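PDB 4AZS: methyltransferase WBDD from Escherichia coli, which carries a methyltransferase and a kinase in one chain and regulates the chain length of the O9a O antigen. Local coordinates for residues I204-T209 / P213-M218; D189-L194 / P217-S222. All coordinates share one frame; numbering follows the deposited sequence.

Contact 1 (I204-T209 / P213-M218); sequences IGEFDT and PVPRPM
Phe207 and Arg216 face each other across an antiparallel hairpin and exchange two backbone hydrogen bonds, Phe207 N to Arg216 O and Arg216 N to Phe207 O, each 2.9 Å long. The same kind of bond continues from Met218 N to Gly205 O, almost straight at 172°. Beyond it the pairing slips: Ile204 N reaches Met218 O at 2.8 Å while Gly205 N makes only a weak bond to that oxygen, so two residues of one strand stand opposite one of the other, a classic beta bulge. Between the bonded pairs, Glu206 CA sends a C-H toward Arg216 O.

Apolar packing gathers round Met218. Its CG lies anti to the backbone N (chi1 -179°), and a bend at chi3 brings the methyl CE back to 3.7 Å from Phe207 CE2, while CB sits at the edge of the phenyl ring, in its plane. The sulfur completes an oblique Met-aromatic contact, SD being 5.1 Å from the ring centroid, and it also touches Ile204 CD1. Helix 47-64 covers Phe207 and Met218 on this face. On the other face, Glu206 crosses Pro217, with OE2 3.6 Å from Pro217 CB.

Toward the turn, Thr209 lays its methyl CG2 over one face of the Arg216 guanidinium, 3.6 Å from NE. The charged end itself is held by Glu179, in a salt bridge, and by Ser142. Thr209 OG1 also bonds Leu211 N and donates to a water, which in turn donates to Val214 O, bridging the two segments.

All this is the turn end of the hairpin 200-207/216-222, at one edge of a Rossmann-like class I methyltransferase sheet of strand order 3-2-1-4-5-7-6, in which 216-222 is the one strand that runs against the others.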
loop_
_atom_site.group_PDB
_atom_site.type_symbol
_atom_site.label_atom_id
_atom_site.label_comp_id
_atom_site.label_asym_id
_atom_site.label_seq_id
_atom_site.Cartn_x
_atom_site.Cartn_y
_atom_site.Cartn_z
ATOM N N ILE A 204 44.047 21.439 3.987
ATOM C CA ILE A 204 44.857 22.664 3.870
ATOM C C ILE A 204 44.216 23.900 4.506
ATOM O O ILE A 204 44.880 24.882 4.682
ATOM C CB ILE A 204 45.312 22.983 2.447
ATOM C CG1 ILE A 204 44.123 23.054 1.499
ATOM C CG2 ILE A 204 46.298 21.938 1.969
ATOM C CD1 ILE A 204 44.507 23.709 0.182
ATOM N N GLY A 205 42.952 23.845 4.878
ATOM C CA GLY A 205 42.352 24.942 5.618
ATOM C C GLY A 205 40.903 24.681 5.959
ATOM O O GLY A 205 40.340 23.636 5.615
ATOM N N GLU A 206 40.300 25.624 6.645
ATOM C CA GLU A 206 38.868 25.514 7.045
ATOM C C GLU A 206 38.282 26.913 6.925
ATOM O O GLU A 206 38.951 27.889 7.291
ATOM C CB GLU A 206 38.779 25.017 8.476
ATOM C CG GLU A 206 37.885 23.794 8.607
ATOM C CD GLU A 206 38.555 22.712 9.402
ATOM O OE1 GLU A 206 39.500 23.040 10.149
ATOM O OE2 GLU A 206 38.128 21.548 9.274
ATOM N N PHE A 207 37.083 27.026 6.372
ATOM C CA PHE A 207 36.554 28.332 6.019
ATOM C C PHE A 207 35.156 28.534 6.548
ATOM O O PHE A 207 34.327 27.619 6.534
ATOM C CB PHE A 207 36.618 28.532 4.505
ATOM C CG PHE A 207 38.021 28.518 4.001
ATOM C CD1 PHE A 207 38.794 29.670 4.075
ATOM C CD2 PHE A 207 38.625 27.332 3.611
ATOM C CE1 PHE A 207 40.111 29.667 3.685
ATOM C CE2 PHE A 207 39.944 27.323 3.200
ATOM C CZ PHE A 207 40.708 28.496 3.262
ATOM N N ASP A 208 34.914 29.757 6.988
ATOM C CA ASP A 208 33.583 30.267 7.378
ATOM C C ASP A 208 32.706 30.471 6.150
ATOM O O ASP A 208 33.066 31.137 5.182
ATOM C CB ASP A 208 33.751 31.583 8.213
ATOM C CG ASP A 208 32.391 32.130 8.837
ATOM O OD1 ASP A 208 31.253 31.666 8.550
ATOM O OD2 ASP A 208 32.487 33.080 9.632
ATOM N N THR A 209 31.539 29.872 6.166
ATOM C CA THR A 209 30.636 29.970 5.022
ATOM C C THR A 209 29.667 31.136 5.114
ATOM O O THR A 209 28.965 31.393 4.153
ATOM C CB THR A 209 29.703 28.766 4.972
ATOM O OG1 THR A 209 28.899 28.776 6.159
ATOM C CG2 THR A 209 30.478 27.503 4.891
ATOM N N PRO A 213 27.968 28.696 12.104
ATOM C CA PRO A 213 29.269 28.662 12.725
ATOM C C PRO A 213 30.114 27.464 12.303
ATOM O O PRO A 213 31.281 27.429 12.648
ATOM C CB PRO A 213 28.934 28.507 14.223
ATOM C CG PRO A 213 27.535 28.996 14.326
ATOM C CD PRO A 213 26.926 28.399 13.087
ATOM N N VAL A 214 29.555 26.506 11.555
ATOM C CA VAL A 214 30.315 25.333 11.161
ATOM C C VAL A 214 31.116 25.635 9.890
ATOM O O VAL A 214 30.550 26.022 8.872
ATOM C CB VAL A 214 29.366 24.139 10.960
ATOM C CG1 VAL A 214 30.139 22.896 10.542
ATOM C CG2 VAL A 214 28.568 23.924 12.236
ATOM N N PRO A 215 32.443 25.527 9.975
ATOM C CA PRO A 215 33.292 25.770 8.855
ATOM C C PRO A 215 33.367 24.547 7.914
ATOM O O PRO A 215 33.023 23.418 8.299
ATOM C CB PRO A 215 34.650 26.054 9.513
ATOM C CG PRO A 215 34.673 25.172 10.720
ATOM C CD PRO A 215 33.226 25.220 11.201
ATOM N N ARG A 216 33.805 24.783 6.692
ATOM C CA ARG A 216 34.019 23.740 5.725
ATOM C C ARG A 216 35.526 23.538 5.509
ATOM O O ARG A 216 36.267 24.489 5.243
ATOM C CB ARG A 216 33.335 24.078 4.410
ATOM C CG ARG A 216 31.836 24.166 4.500
ATOM C CD ARG A 216 31.192 24.452 3.149
ATOM N NE ARG A 216 29.757 24.387 3.345
ATOM C CZ ARG A 216 28.858 25.005 2.595
ATOM N NH1 ARG A 216 29.234 25.659 1.515
ATOM N NH2 ARG A 216 27.590 24.999 2.966
ATOM N N PRO A 217 35.968 22.289 5.594
ATOM C CA PRO A 217 37.341 21.945 5.325
ATOM C C PRO A 217 37.644 21.994 3.807
ATOM O O PRO A 217 36.766 21.749 2.965
ATOM C CB PRO A 217 37.449 20.516 5.908
ATOM C CG PRO A 217 36.095 19.950 5.641
ATOM C CD PRO A 217 35.152 21.090 5.876
ATOM N N MET A 218 38.849 22.419 3.491
ATOM C CA MET A 218 39.400 22.406 2.155
ATOM C C MET A 218 40.514 21.354 2.128
ATOM O O MET A 218 41.418 21.396 2.962
ATOM C CB MET A 218 39.991 23.778 1.848
ATOM C CG MET A 218 40.568 23.881 0.468
ATOM S SD MET A 218 41.133 25.517 -0.065
ATOM C CE MET A 218 39.565 26.309 -0.295
HETATM O O HOH W 1 28.264 26.399 7.460
#

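Contact 2 (D189-L194 / P217-S222); sequences DDPREL and PMYLVS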
loop_
_atom_site.group_PDB
_atom_site.type_symbol
_atom_site.label_atom_id
_atom_site.label_comp_id
_atom_site.label_asym_id
_atom_site.label_seq_id
_atom_site.Cartn_x
_atom_site.Cartn_y
_atom_site.Cartn_z
ATOM N N ASP A 189 29.053 10.757 6.979
ATOM C CA ASP A 189 29.462 10.965 8.336
ATOM C C ASP A 189 30.660 11.901 8.444
ATOM O O ASP A 189 30.769 12.691 9.358
ATOM C CB ASP A 189 29.821 9.611 8.941
ATOM C CG ASP A 189 29.492 9.543 10.405
ATOM O OD1 ASP A 189 29.501 10.624 11.055
ATOM O OD2 ASP A 189 29.214 8.424 10.900
ATOM N N ASP A 190 31.572 11.777 7.496
ATOM C CA ASP A 190 32.783 12.574 7.466
ATOM C C ASP A 190 33.122 12.891 6.016
ATOM O O ASP A 190 33.060 11.995 5.152
ATOM C CB ASP A 190 33.885 11.746 8.064
ATOM C CG ASP A 190 35.154 12.553 8.284
ATOM O OD1 ASP A 190 35.824 13.028 7.318
ATOM O OD2 ASP A 190 35.453 12.733 9.472
ATOM N N PRO A 191 33.507 14.138 5.738
ATOM C CA PRO A 191 33.763 14.500 4.367
ATOM C C PRO A 191 34.896 13.704 3.707
ATOM O O PRO A 191 34.940 13.562 2.486
ATOM C CB PRO A 191 34.118 16.002 4.456
ATOM C CG PRO A 191 34.544 16.222 5.845
ATOM C CD PRO A 191 33.760 15.255 6.672
ATOM N N ARG A 192 35.832 13.226 4.505
ATOM C CA ARG A 192 36.881 12.370 3.986
ATOM C C ARG A 192 36.401 11.074 3.317
ATOM O O ARG A 192 37.107 10.531 2.489
ATOM C CB ARG A 192 37.884 12.059 5.064
ATOM C CG ARG A 192 38.781 13.241 5.269
ATOM C CD ARG A 192 39.588 13.039 6.510
ATOM N NE ARG A 192 38.725 13.123 7.668
ATOM C CZ ARG A 192 39.166 13.099 8.926
ATOM N NH1 ARG A 192 40.465 13.003 9.185
ATOM N NH2 ARG A 192 38.307 13.175 9.931
ATOM N N GLU A 193 35.196 10.632 3.603
ATOM C CA GLU A 193 34.643 9.476 2.870
ATOM C C GLU A 193 34.466 9.720 1.378
ATOM O O GLU A 193 34.345 8.769 0.596
ATOM C CB GLU A 193 33.290 9.101 3.413
ATOM C CG GLU A 193 33.354 8.452 4.780
ATOM C CD GLU A 193 31.953 8.285 5.371
ATOM O OE1 GLU A 193 31.039 7.780 4.653
ATOM O OE2 GLU A 193 31.760 8.705 6.530
ATOM N N LEU A 194 34.400 10.979 0.965
ATOM C CA LEU A 194 34.269 11.244 -0.452
ATOM C C LEU A 194 35.632 11.166 -1.159
ATOM O O LEU A 194 35.679 11.169 -2.405
ATOM C CB LEU A 194 33.685 12.653 -0.671
ATOM C CG LEU A 194 32.305 12.936 -0.077
ATOM C CD1 LEU A 194 31.866 14.382 -0.292
ATOM C CD2 LEU A 194 31.318 11.982 -0.706
ATOM N N PRO A 217 35.968 22.289 5.594
ATOM C CA PRO A 217 37.341 21.945 5.325
ATOM C C PRO A 217 37.644 21.994 3.807
ATOM O O PRO A 217 36.766 21.749 2.965
ATOM C CB PRO A 217 37.449 20.516 5.908
ATOM C CG PRO A 217 36.095 19.950 5.641
ATOM C CD PRO A 217 35.152 21.090 5.876
ATOM N N MET A 218 38.849 22.419 3.491
ATOM C CA MET A 218 39.400 22.406 2.155
ATOM C C MET A 218 40.514 21.354 2.128
ATOM O O MET A 218 41.418 21.396 2.962
ATOM C CB MET A 218 39.991 23.778 1.848
ATOM C CG MET A 218 40.568 23.881 0.468
ATOM S SD MET A 218 41.133 25.517 -0.065
ATOM C CE MET A 218 39.565 26.309 -0.295
ATOM N N TYR A 219 40.432 20.445 1.171
ATOM C CA TYR A 219 41.398 19.389 0.947
ATOM C C TYR A 219 42.130 19.556 -0.368
ATOM O O TYR A 219 41.578 20.010 -1.346
ATOM C CB TYR A 219 40.674 18.048 0.921
ATOM C CG TYR A 219 40.158 17.634 2.301
ATOM C CD1 TYR A 219 41.018 17.047 3.250
ATOM C CD2 TYR A 219 38.854 17.936 2.696
ATOM C CE1 TYR A 219 40.546 16.726 4.518
ATOM C CE2 TYR A 219 38.389 17.607 3.964
ATOM C CZ TYR A 219 39.226 16.997 4.831
ATOM O OH TYR A 219 38.752 16.726 6.054
ATOM N N LEU A 220 43.386 19.183 -0.358
ATOM C CA LEU A 220 44.212 19.081 -1.524
ATOM C C LEU A 220 44.377 17.590 -1.801
ATOM O O LEU A 220 44.797 16.823 -0.927
ATOM C CB LEU A 220 45.568 19.681 -1.211
ATOM C CG LEU A 220 46.583 19.684 -2.331
ATOM C CD1 LEU A 220 46.138 20.458 -3.551
ATOM C CD2 LEU A 220 47.869 20.274 -1.790
ATOM N N VAL A 221 44.029 17.164 -2.991
ATOM C CA VAL A 221 43.925 15.713 -3.290
ATOM C C VAL A 221 44.723 15.433 -4.565
ATOM O O VAL A 221 44.743 16.269 -5.480
ATOM C CB VAL A 221 42.466 15.349 -3.520
ATOM C CG1 VAL A 221 42.283 13.930 -3.951
ATOM C CG2 VAL A 221 41.622 15.671 -2.314
ATOM N N SER A 222 45.388 14.295 -4.655
ATOM C CA SER A 222 46.035 13.918 -5.918
ATOM C C SER A 222 46.131 12.444 -6.090
ATOM O O SER A 222 46.323 11.672 -5.106
ATOM C CB SER A 222 47.450 14.499 -6.040
ATOM O OG SER A 222 48.003 14.190 -7.323
#
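Arg192 crosses Tyr219 at about a right angle, and following its chain outward from the backbone shows how a short 3-10 segment rests against the strand. CB makes no close contact with the tyrosine; it sets CG beside the backbone N (chi1 -77°), and CG is the atom that does the touching, 3.6 Å from Tyr219 OH and a little farther from CZ. CD passes the same hydroxyl at 3.8 Å. There the chain bends, at chi3 -69°, and the guanidinium is turned back toward its own segment, its plane 24° from that of the tyrosine ring.

NE then donates to Asp190 OD1 at 2.9 Å and NH2 to Asp190 OD2, a side-on, two-nitrogen salt bridge that meets both oxygens on their syn sides, though tilted well out of the carboxylate plane, while the oxygens lie close to the guanidinium plane. Asp190 OD1 has a second task, accepting from Arg192 N on its anti lone pair. That backbone bond makes an Asx turn at the start of the 3-10 segment 191-194, so one carboxylate both shapes the turn and fixes the rotation of the arginine head. The segment belongs to the long connection between strands 169-173 and 200-207 of the methyltransferase sheet, and it packs here on strand 216-222, the partner of 200-207. At the far tip, NH1 forms a salt bridge with Asp270, just after strand 262-268 of the second, antiparallel sheet, and makes a long, weak ion pair with a bound sulfate.

Beside the arginine, Pro191 supplies the remaining apolar contact: its CG lies 4.0 Å from CG of Pro217, the two proline side chains crossing at about a right angle, and more distantly, at 4.5 Å, from Tyr219 CE2. No hydrogen bond joins the two segments. Tyr219 also touches Ile195, while Tyr201 of the adjoining strand touches Arg192.

Strand 216-222 serves both contacts, whose centres lie about 12 Å apart, and Pro217 and Met218 belong to both. Alternation along the strand separates their work: Met218 is turned toward helix 47-64 in contact 1, whereas Pro217 and Tyr219 meet the 3-10 segment in contact 2. The two also touch directly, Ile204 CG2 packing on Leu220 CB at 4.0 Å. In contact 1 the side chain of Arg216 comes within about 5 Å of the bound S-adenosylmethionine; the shared Pro217, which contact 2 uses, has its side chain about 12 Å away. Contact 2 reaches, through the Arg192-Asp270 salt bridge, a residue just after strand 262-268, whose five-stranded sheet probably belongs to the kinase part.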